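Local structure of glucocorticoid Modulatory Element Binding protein-1 (Homo sapiens, 1OQJ) at residues L22-V27 / D81-D86; F26-I31 / K87-T92. The protein binds glucocorticoid modulatory elements in promoter DNA through its SAND domain, the part in this structure, raising glucocorticoid sensitivity, and assists parvovirus replication. All blocks are in the same frame, centred on the assembly; numbering follows the deposited sequence.

Interaction 1. Residues L22-V27 / D81-D86. With ZN (zinc ion), chain C.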
ATOM      1  N   LEU A  22       6.064   2.925  -2.960  1.00  7.31           N
ATOM      2  CA  LEU A  22       7.471   2.558  -3.137  1.00  7.93           C
ATOM      3  C   LEU A  22       7.513   1.089  -2.729  1.00  8.46           C
ATOM      4  O   LEU A  22       7.467   0.757  -1.542  1.00  8.87           O
ATOM      5  CB  LEU A  22       8.369   3.412  -2.236  1.00 10.04           C
ATOM      6  CG  LEU A  22       8.217   4.922  -2.436  1.00 10.30           C
ATOM      7  CD1 LEU A  22       9.263   5.642  -1.601  1.00 12.60           C
ATOM      8  CD2 LEU A  22       8.370   5.285  -3.912  1.00 12.65           C
ATOM      9  N   TRP A  23       7.605   0.208  -3.722  1.00  8.60           N
ATOM     10  CA  TRP A  23       7.553  -1.227  -3.470  1.00  7.77           C
ATOM     11  C   TRP A  23       8.508  -1.848  -2.464  1.00  7.28           C
ATOM     12  O   TRP A  23       8.079  -2.643  -1.628  1.00  6.62           O
ATOM     13  CB  TRP A  23       7.644  -1.998  -4.787  1.00  8.95           C
ATOM     14  CG  TRP A  23       7.453  -3.475  -4.592  1.00  9.03           C
ATOM     15  CD1 TRP A  23       6.340  -4.105  -4.116  1.00 10.36           C
ATOM     16  CD2 TRP A  23       8.431  -4.500  -4.815  1.00 10.42           C
ATOM     17  NE1 TRP A  23       6.565  -5.463  -4.027  1.00 11.00           N
ATOM     18  CE2 TRP A  23       7.841  -5.729  -4.451  1.00 11.06           C
ATOM     19  CE3 TRP A  23       9.750  -4.496  -5.289  1.00 10.40           C
ATOM     20  CZ2 TRP A  23       8.527  -6.944  -4.545  1.00 12.44           C
ATOM     21  CZ3 TRP A  23      10.433  -5.709  -5.384  1.00 10.88           C
ATOM     22  CH2 TRP A  23       9.817  -6.914  -5.013  1.00 11.69           C
ATOM     23  N   LYS A  24       9.792  -1.522  -2.531  1.00  7.73           N
ATOM     24  CA  LYS A  24      10.712  -2.121  -1.576  1.00  7.78           C
ATOM     25  C   LYS A  24      10.486  -1.628  -0.149  1.00  7.73           C
ATOM     26  O   LYS A  24      10.883  -2.297   0.801  1.00  8.65           O
ATOM     27  CB  LYS A  24      12.164  -1.911  -2.016  1.00  8.27           C
ATOM     28  CG  LYS A  24      12.493  -2.714  -3.277  1.00  9.47           C
ATOM     29  CD  LYS A  24      13.974  -2.741  -3.588  1.00 11.88           C
ATOM     30  CE  LYS A  24      14.223  -3.492  -4.886  1.00 14.96           C
ATOM     31  NZ  LYS A  24      15.657  -3.467  -5.287  1.00 17.27           N
ATOM     32  N   LYS A  25       9.832  -0.476   0.002  1.00  8.52           N
ATOM     33  CA  LYS A  25       9.530   0.060   1.332  1.00  8.41           C
ATOM     34  C   LYS A  25       8.217  -0.533   1.861  1.00  7.93           C
ATOM     35  O   LYS A  25       7.871  -0.360   3.031  1.00  8.05           O
ATOM     36  CB  LYS A  25       9.403   1.588   1.289  1.00  9.29           C
ATOM     37  CG  LYS A  25      10.716   2.351   1.381  1.00 13.54           C
ATOM     38  CD  LYS A  25      11.661   2.030   0.250  1.00 15.25           C
ATOM     39  CE  LYS A  25      12.929   2.865   0.373  1.00 16.45           C
ATOM     40  NZ  LYS A  25      13.866   2.614  -0.754  1.00 15.38           N
ATOM     41  N   PHE A  26       7.499  -1.228   0.984  1.00  8.41           N
ATOM     42  CA  PHE A  26       6.213  -1.859   1.300  1.00  7.30           C
ATOM     43  C   PHE A  26       6.481  -3.169   2.050  1.00  7.60           C
ATOM     44  O   PHE A  26       6.405  -4.256   1.482  1.00  8.13           O
ATOM     45  CB  PHE A  26       5.481  -2.111  -0.022  1.00  6.58           C
ATOM     46  CG  PHE A  26       4.080  -2.643   0.123  1.00  8.58           C
ATOM     47  CD1 PHE A  26       3.165  -2.033   0.977  1.00  9.28           C
ATOM     48  CD2 PHE A  26       3.651  -3.703  -0.670  1.00  7.85           C
ATOM     49  CE1 PHE A  26       1.840  -2.466   1.035  1.00 10.67           C
ATOM     50  CE2 PHE A  26       2.324  -4.147  -0.623  1.00 10.49           C
ATOM     51  CZ  PHE A  26       1.420  -3.523   0.233  1.00  9.39           C
ATOM     52  N   VAL A  27       6.783  -3.042   3.339  1.00  7.58           N
ATOM     53  CA  VAL A  27       7.124  -4.176   4.193  1.00  9.07           C
ATOM     54  C   VAL A  27       5.978  -4.604   5.106  1.00  8.21           C
ATOM     55  O   VAL A  27       5.272  -3.765   5.661  1.00  9.32           O
ATOM     56  CB  VAL A  27       8.364  -3.817   5.053  1.00  9.94           C
ATOM     57  CG1 VAL A  27       8.743  -4.973   5.959  1.00 11.25           C
ATOM     58  CG2 VAL A  27       9.528  -3.451   4.139  1.00 11.13           C
ATOM     59  N   ASP A  81       3.200  -8.125  -3.698  1.00  8.75           N
ATOM     60  CA  ASP A  81       3.039  -8.398  -2.275  1.00  8.12           C
ATOM     61  C   ASP A  81       4.143  -7.651  -1.527  1.00  8.34           C
ATOM     62  O   ASP A  81       5.001  -7.022  -2.145  1.00  8.67           O
ATOM     63  CB  ASP A  81       3.154  -9.910  -2.043  1.00 10.31           C
ATOM     64  CG  ASP A  81       2.679 -10.343  -0.666  1.00 10.15           C
ATOM     65  OD1 ASP A  81       1.993  -9.552   0.013  1.00 10.48           O
ATOM     66  OD2 ASP A  81       2.982 -11.491  -0.284  1.00 11.49           O
ATOM     67  N   PHE A  82       4.126  -7.707  -0.200  1.00  7.50           N
ATOM     68  CA  PHE A  82       5.153  -7.026   0.584  1.00  7.53           C
ATOM     69  C   PHE A  82       6.550  -7.454   0.140  1.00  8.14           C
ATOM     70  O   PHE A  82       6.774  -8.623  -0.193  1.00  7.95           O
ATOM     71  CB  PHE A  82       5.001  -7.366   2.062  1.00  8.26           C
ATOM     72  CG  PHE A  82       3.705  -6.920   2.663  1.00  8.19           C
ATOM     73  CD1 PHE A  82       2.842  -7.847   3.242  1.00  8.14           C
ATOM     74  CD2 PHE A  82       3.369  -5.572   2.703  1.00  8.97           C
ATOM     75  CE1 PHE A  82       1.657  -7.437   3.863  1.00  8.14           C
ATOM     76  CE2 PHE A  82       2.188  -5.149   3.320  1.00  9.20           C
ATOM     77  CZ  PHE A  82       1.333  -6.082   3.903  1.00  8.43           C
ATOM     78  N   TYR A  83       7.494  -6.519   0.155  1.00  8.15           N
ATOM     79  CA  TYR A  83       8.870  -6.827  -0.228  1.00  7.72           C
ATOM     80  C   TYR A  83       9.458  -7.869   0.724  1.00  8.04           C
ATOM     81  O   TYR A  83       9.429  -7.696   1.948  1.00  8.37           O
ATOM     82  CB  TYR A  83       9.714  -5.548  -0.193  1.00  8.99           C
ATOM     83  CG  TYR A  83      11.141  -5.729  -0.652  1.00  8.93           C
ATOM     84  CD1 TYR A  83      11.428  -6.336  -1.870  1.00  8.40           C
ATOM     85  CD2 TYR A  83      12.203  -5.278   0.124  1.00  9.63           C
ATOM     86  CE1 TYR A  83      12.739  -6.490  -2.302  1.00 10.49           C
ATOM     87  CE2 TYR A  83      13.523  -5.426  -0.301  1.00  9.67           C
ATOM     88  CZ  TYR A  83      13.781  -6.034  -1.514  1.00 10.85           C
ATOM     89  OH  TYR A  83      15.079  -6.210  -1.945  1.00 12.91           O
ATOM     90  N   GLN A  84       9.989  -8.949   0.154  1.00  9.07           N
ATOM     91  CA  GLN A  84      10.589 -10.040   0.925  1.00  8.88           C
ATOM     92  C   GLN A  84       9.607 -10.684   1.897  1.00  9.20           C
ATOM     93  O   GLN A  84      10.002 -11.151   2.964  1.00  9.34           O
ATOM     94  CB  GLN A  84      11.802  -9.537   1.718  1.00 10.70           C
ATOM     95  CG  GLN A  84      12.896  -8.918   0.876  1.00 12.00           C
ATOM     96  CD  GLN A  84      14.134  -8.602   1.694  1.00 12.35           C
ATOM     97  OE1 GLN A  84      14.116  -7.727   2.562  1.00 16.04           O
ATOM     98  NE2 GLN A  84      15.214  -9.321   1.426  1.00 13.81           N
ATOM     99  N   HIS A  85       8.333 -10.739   1.526  1.00  9.22           N
ATOM    100  CA  HIS A  85       7.329 -11.298   2.424  1.00  9.53           C
ATOM    101  C   HIS A  85       7.582 -12.730   2.877  1.00 11.54           C
ATOM    102  O   HIS A  85       7.161 -13.116   3.968  1.00 12.17           O
ATOM    103  CB  HIS A  85       5.937 -11.208   1.797  1.00  9.43           C
ATOM    104  CG  HIS A  85       4.830 -11.198   2.804  1.00  9.66           C
ATOM    105  ND1 HIS A  85       3.506 -11.353   2.462  1.00 10.40           N
ATOM    106  CD2 HIS A  85       4.857 -11.024   4.147  1.00  9.25           C
ATOM    107  CE1 HIS A  85       2.761 -11.272   3.553  1.00  9.46           C
ATOM    108  NE2 HIS A  85       3.557 -11.073   4.587  1.00 10.63           N
ATOM    109  N   ASP A  86       8.265 -13.518   2.055  1.00 12.18           N
ATOM    110  CA  ASP A  86       8.530 -14.897   2.436  1.00 14.59           C
ATOM    111  C   ASP A  86       9.497 -15.000   3.616  1.00 14.48           C
ATOM    112  O   ASP A  86       9.595 -16.052   4.243  1.00 16.09           O
ATOM    113  CB  ASP A  86       9.074 -15.694   1.247  1.00 17.15           C
ATOM    114  CG  ASP A  86      10.360 -15.120   0.695  1.00 20.67           C
ATOM    115  OD1 ASP A  86      11.008 -15.805  -0.122  1.00 24.97           O
ATOM    116  OD2 ASP A  86      10.722 -13.985   1.067  1.00 23.06           O
TER
HETATM  117 ZN    ZN C 183       3.006 -10.783   6.588  1.00 11.76          ZN
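The indole N-H of Trp23 bonds to a backbone oxygen rather than to a side chain: NE1 lies 2.9 Å from Asp81 O, nearly in line with that carbonyl. Here the loop after strand 17-22 of the SAND domain meets the loop that follows helix 71-76 and carries zinc ligand His85. Tryptophan suits the site because it also offers a broad face, and Tyr83 sets its ring edge against it, an edge-to-face pair with planes at 70°. The Tyr83 ring, its CG anti to the backbone N (chi1 -177°), reaches across to segment 22-27, where the extended aliphatic chain of Lys24 covers one face, Lys24 CG lying 3.9 Å from the Tyr83 ring centroid in a CH-pi contact. A second backbone bond, Tyr83 N to Phe26 O at 2.8 Å, ties the loops where Phe26 centres an inverse gamma turn. Next to this bond the buried Phe26 and Phe82 rings meet obliquely, CD2 of Phe82 over the centre of the Phe26 face; both also pack on Met75 of helix 71-76 and Trp60 of helix 60-63. Phe82 begins a type II turn that ends at His85 and puts its CD1 over the imidazole face. Asp81, a second-shell residue, fixes the rotation of that imidazole: Asp81 OD2 accepts from His85 ND1 at 2.8 Å, in the imidazole plane but from above the carboxylate plane, while His85 NE2 binds zinc at 2.1 Å.

Interaction 2. Residues F26-I31 / K87-T92. With ZN (zinc ion), chain C.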
ATOM      1  N   PHE A  26       7.499  -1.228   0.984  1.00  8.41           N
ATOM      2  CA  PHE A  26       6.213  -1.859   1.300  1.00  7.30           C
ATOM      3  C   PHE A  26       6.481  -3.169   2.050  1.00  7.60           C
ATOM      4  O   PHE A  26       6.405  -4.256   1.482  1.00  8.13           O
ATOM      5  CB  PHE A  26       5.481  -2.111  -0.022  1.00  6.58           C
ATOM      6  CG  PHE A  26       4.080  -2.643   0.123  1.00  8.58           C
ATOM      7  CD1 PHE A  26       3.165  -2.033   0.977  1.00  9.28           C
ATOM      8  CD2 PHE A  26       3.651  -3.703  -0.670  1.00  7.85           C
ATOM      9  CE1 PHE A  26       1.840  -2.466   1.035  1.00 10.67           C
ATOM     10  CE2 PHE A  26       2.324  -4.147  -0.623  1.00 10.49           C
ATOM     11  CZ  PHE A  26       1.420  -3.523   0.233  1.00  9.39           C
ATOM     12  N   VAL A  27       6.783  -3.042   3.339  1.00  7.58           N
ATOM     13  CA  VAL A  27       7.124  -4.176   4.193  1.00  9.07           C
ATOM     14  C   VAL A  27       5.978  -4.604   5.106  1.00  8.21           C
ATOM     15  O   VAL A  27       5.272  -3.765   5.661  1.00  9.32           O
ATOM     16  CB  VAL A  27       8.364  -3.817   5.053  1.00  9.94           C
ATOM     17  CG1 VAL A  27       8.743  -4.973   5.959  1.00 11.25           C
ATOM     18  CG2 VAL A  27       9.528  -3.451   4.139  1.00 11.13           C
ATOM     19  N   CYS A  28       5.796  -5.912   5.258  1.00  7.63           N
ATOM     20  CA  CYS A  28       4.729  -6.429   6.112  1.00  8.90           C
ATOM     21  C   CYS A  28       4.852  -5.844   7.516  1.00  9.18           C
ATOM     22  O   CYS A  28       5.955  -5.747   8.053  1.00 10.06           O
ATOM     23  CB  CYS A  28       4.815  -7.949   6.183  1.00  8.16           C
ATOM     24  SG  CYS A  28       3.602  -8.698   7.289  1.00  9.09           S
ATOM     25  N   PRO A  29       3.715  -5.505   8.159  1.00  9.85           N
ATOM     26  CA  PRO A  29       2.325  -5.619   7.698  1.00 10.21           C
ATOM     27  C   PRO A  29       1.800  -4.412   6.919  1.00 10.04           C
ATOM     28  O   PRO A  29       0.588  -4.263   6.730  1.00 10.23           O
ATOM     29  CB  PRO A  29       1.566  -5.834   8.998  1.00 10.56           C
ATOM     30  CG  PRO A  29       2.279  -4.902   9.915  1.00 11.21           C
ATOM     31  CD  PRO A  29       3.751  -5.118   9.581  1.00 10.48           C
ATOM     32  N   GLY A  30       2.719  -3.549   6.497  1.00  9.46           N
ATOM     33  CA  GLY A  30       2.383  -2.378   5.707  1.00 11.16           C
ATOM     34  C   GLY A  30       1.545  -1.241   6.264  1.00 10.21           C
ATOM     35  O   GLY A  30       1.835  -0.078   5.979  1.00  9.99           O
ATOM     36  N   ILE A  31       0.523  -1.552   7.053  1.00 10.81           N
ATOM     37  CA  ILE A  31      -0.385  -0.529   7.577  1.00 11.30           C
ATOM     38  C   ILE A  31       0.240   0.769   8.109  1.00 10.26           C
ATOM     39  O   ILE A  31      -0.176   1.863   7.707  1.00  9.87           O
ATOM     40  CB  ILE A  31      -1.335  -1.139   8.643  1.00 11.20           C
ATOM     41  CG1 ILE A  31      -2.447  -0.145   8.977  1.00 12.94           C
ATOM     42  CG2 ILE A  31      -0.558  -1.529   9.890  1.00 13.03           C
ATOM     43  CD1 ILE A  31      -3.576  -0.755   9.768  1.00 14.58           C
ATOM     44  N   LYS A  87      10.196 -13.912   3.931  1.00 13.88           N
ATOM     45  CA  LYS A  87      11.154 -13.923   5.040  1.00 14.33           C
ATOM     46  C   LYS A  87      10.885 -12.854   6.095  1.00 13.90           C
ATOM     47  O   LYS A  87      11.296 -12.987   7.248  1.00 13.98           O
ATOM     48  CB  LYS A  87      12.576 -13.747   4.500  1.00 16.56           C
ATOM     49  CG  LYS A  87      12.995 -14.823   3.514  1.00 20.85           C
ATOM     50  CD  LYS A  87      14.361 -14.537   2.916  1.00 24.17           C
ATOM     51  CE  LYS A  87      14.733 -15.596   1.889  1.00 27.53           C
ATOM     52  NZ  LYS A  87      16.044 -15.317   1.239  1.00 31.13           N
ATOM     53  N   VAL A  88      10.192 -11.796   5.693  1.00 11.27           N
ATOM     54  CA  VAL A  88       9.881 -10.690   6.589  1.00 11.69           C
ATOM     55  C   VAL A  88       8.368 -10.586   6.748  1.00 11.24           C
ATOM     56  O   VAL A  88       7.668 -10.148   5.834  1.00 10.07           O
ATOM     57  CB  VAL A  88      10.447  -9.371   6.024  1.00 11.43           C
ATOM     58  CG1 VAL A  88      10.088  -8.210   6.934  1.00 12.11           C
ATOM     59  CG2 VAL A  88      11.960  -9.487   5.871  1.00 12.24           C
ATOM     60  N   CYS A  89       7.873 -10.990   7.914  1.00 11.66           N
ATOM     61  CA  CYS A  89       6.438 -10.983   8.184  1.00 12.24           C
ATOM     62  C   CYS A  89       6.153 -10.788   9.673  1.00 13.31           C
ATOM     63  O   CYS A  89       6.910 -11.254  10.526  1.00 14.84           O
ATOM     64  CB  CYS A  89       5.833 -12.308   7.701  1.00 11.55           C
ATOM     65  SG  CYS A  89       4.039 -12.481   7.883  1.00 13.21           S
ATOM     66  N   SER A  90       5.059 -10.097   9.982  1.00 12.16           N
ATOM     67  CA  SER A  90       4.682  -9.845  11.370  1.00 13.61           C
ATOM     68  C   SER A  90       3.645 -10.846  11.859  1.00 14.50           C
ATOM     69  O   SER A  90       3.345 -10.900  13.052  1.00 15.39           O
ATOM     70  CB  SER A  90       4.092  -8.449  11.510  1.00 13.26           C
ATOM     71  OG  SER A  90       2.852  -8.383  10.824  1.00 14.31           O
ATOM     72  N   ASN A  91       3.087 -11.615  10.931  1.00 15.49           N
ATOM     73  CA  ASN A  91       2.072 -12.607  11.256  1.00 16.75           C
ATOM     74  C   ASN A  91       0.757 -11.937  11.653  1.00 16.88           C
ATOM     75  O   ASN A  91      -0.093 -12.560  12.288  1.00 19.02           O
ATOM     76  CB  ASN A  91       2.558 -13.508  12.394  1.00 20.47           C
ATOM     77  CG  ASN A  91       3.887 -14.168  12.087  1.00 23.42           C
ATOM     78  OD1 ASN A  91       4.005 -14.937  11.134  1.00 26.08           O
ATOM     79  ND2 ASN A  91       4.900 -13.867  12.896  1.00 25.36           N
ATOM     80  N   THR A  92       0.599 -10.668  11.286  1.00 16.10           N
ATOM     81  CA  THR A  92      -0.621  -9.926  11.593  1.00 16.23           C
ATOM     82  C   THR A  92      -1.181  -9.306  10.321  1.00 16.67           C
ATOM     83  O   THR A  92      -2.159  -8.563  10.357  1.00 16.71           O
ATOM     84  CB  THR A  92      -0.367  -8.786  12.604  1.00 16.36           C
ATOM     85  OG1 THR A  92       0.490  -7.801  12.014  1.00 15.42           O
ATOM     86  CG2 THR A  92       0.280  -9.328  13.869  1.00 16.11           C
TER
HETATM   87 ZN    ZN C 183       3.006 -10.783   6.588  1.00 11.76          ZN
HETATM   88  O   HOH W   1       7.610  -7.930   4.102  1.00  9.12           O
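The zinc site of the SAND domain joins the loop after strand 17-22 to the segment after helix 71-76: Cys28 SG, 2.3 Å from the metal, and Cys89 SG, at 2.4 Å, come one from each, and His85 and Cys93 complete the four ligands. Cysteine suits both places, since its short side chain ends in a soft sulfur that zinc binds well. The Cys28 sulfur, turned away from the backbone N (chi1 177°) toward the metal and segment 87-92, accepts a nearly straight bond from Ser90 N at 3.4 Å, and a weak one reaches Cys89 SG from Asn91 N. Such N-H...S bonds are common around zinc-bound cysteines and probably offset part of the thiolate charge. Next along the chain, Pro29, which follows a cis peptide bond, lays its ring against the hydroxyls of Ser90 and Thr92, with Pro29 CB 3.4 Å from Ser90 OG. The two hydroxyls share a hydrogen bond, Ser90 OG to Thr92 OG1 at 2.7 Å, helping to fix the pair against the proline. On the other flank a water bridges the backbones, accepting from Cys28 N and donating to Val88 O. Near it Val27 and Val88 touch through their CG1 methyls, 3.6 Å apart.

Interactions 1 and 2 share Phe26 and Val27, and their centres lie 8 Å apart on the same side of the chain's centre. Both start in the loop between strands 17-22 and 36-38 and end after helix 71-76, more than fifty residues later. Along the chain, residues 22-27 run into 26-31, and 81-86 into 87-92, so the two loops stay paired from the aromatic core out to the surface contact at the zinc site. Phe82 spans the join, its ring packing on the backbone of Cys28, Pro29 and Gly30, while His85 of interaction 1 and Cys28 and Cys89 of interaction 2, with Cys93, hold one zinc ion. The chain end is thereby fastened to the loop after strand 17-22.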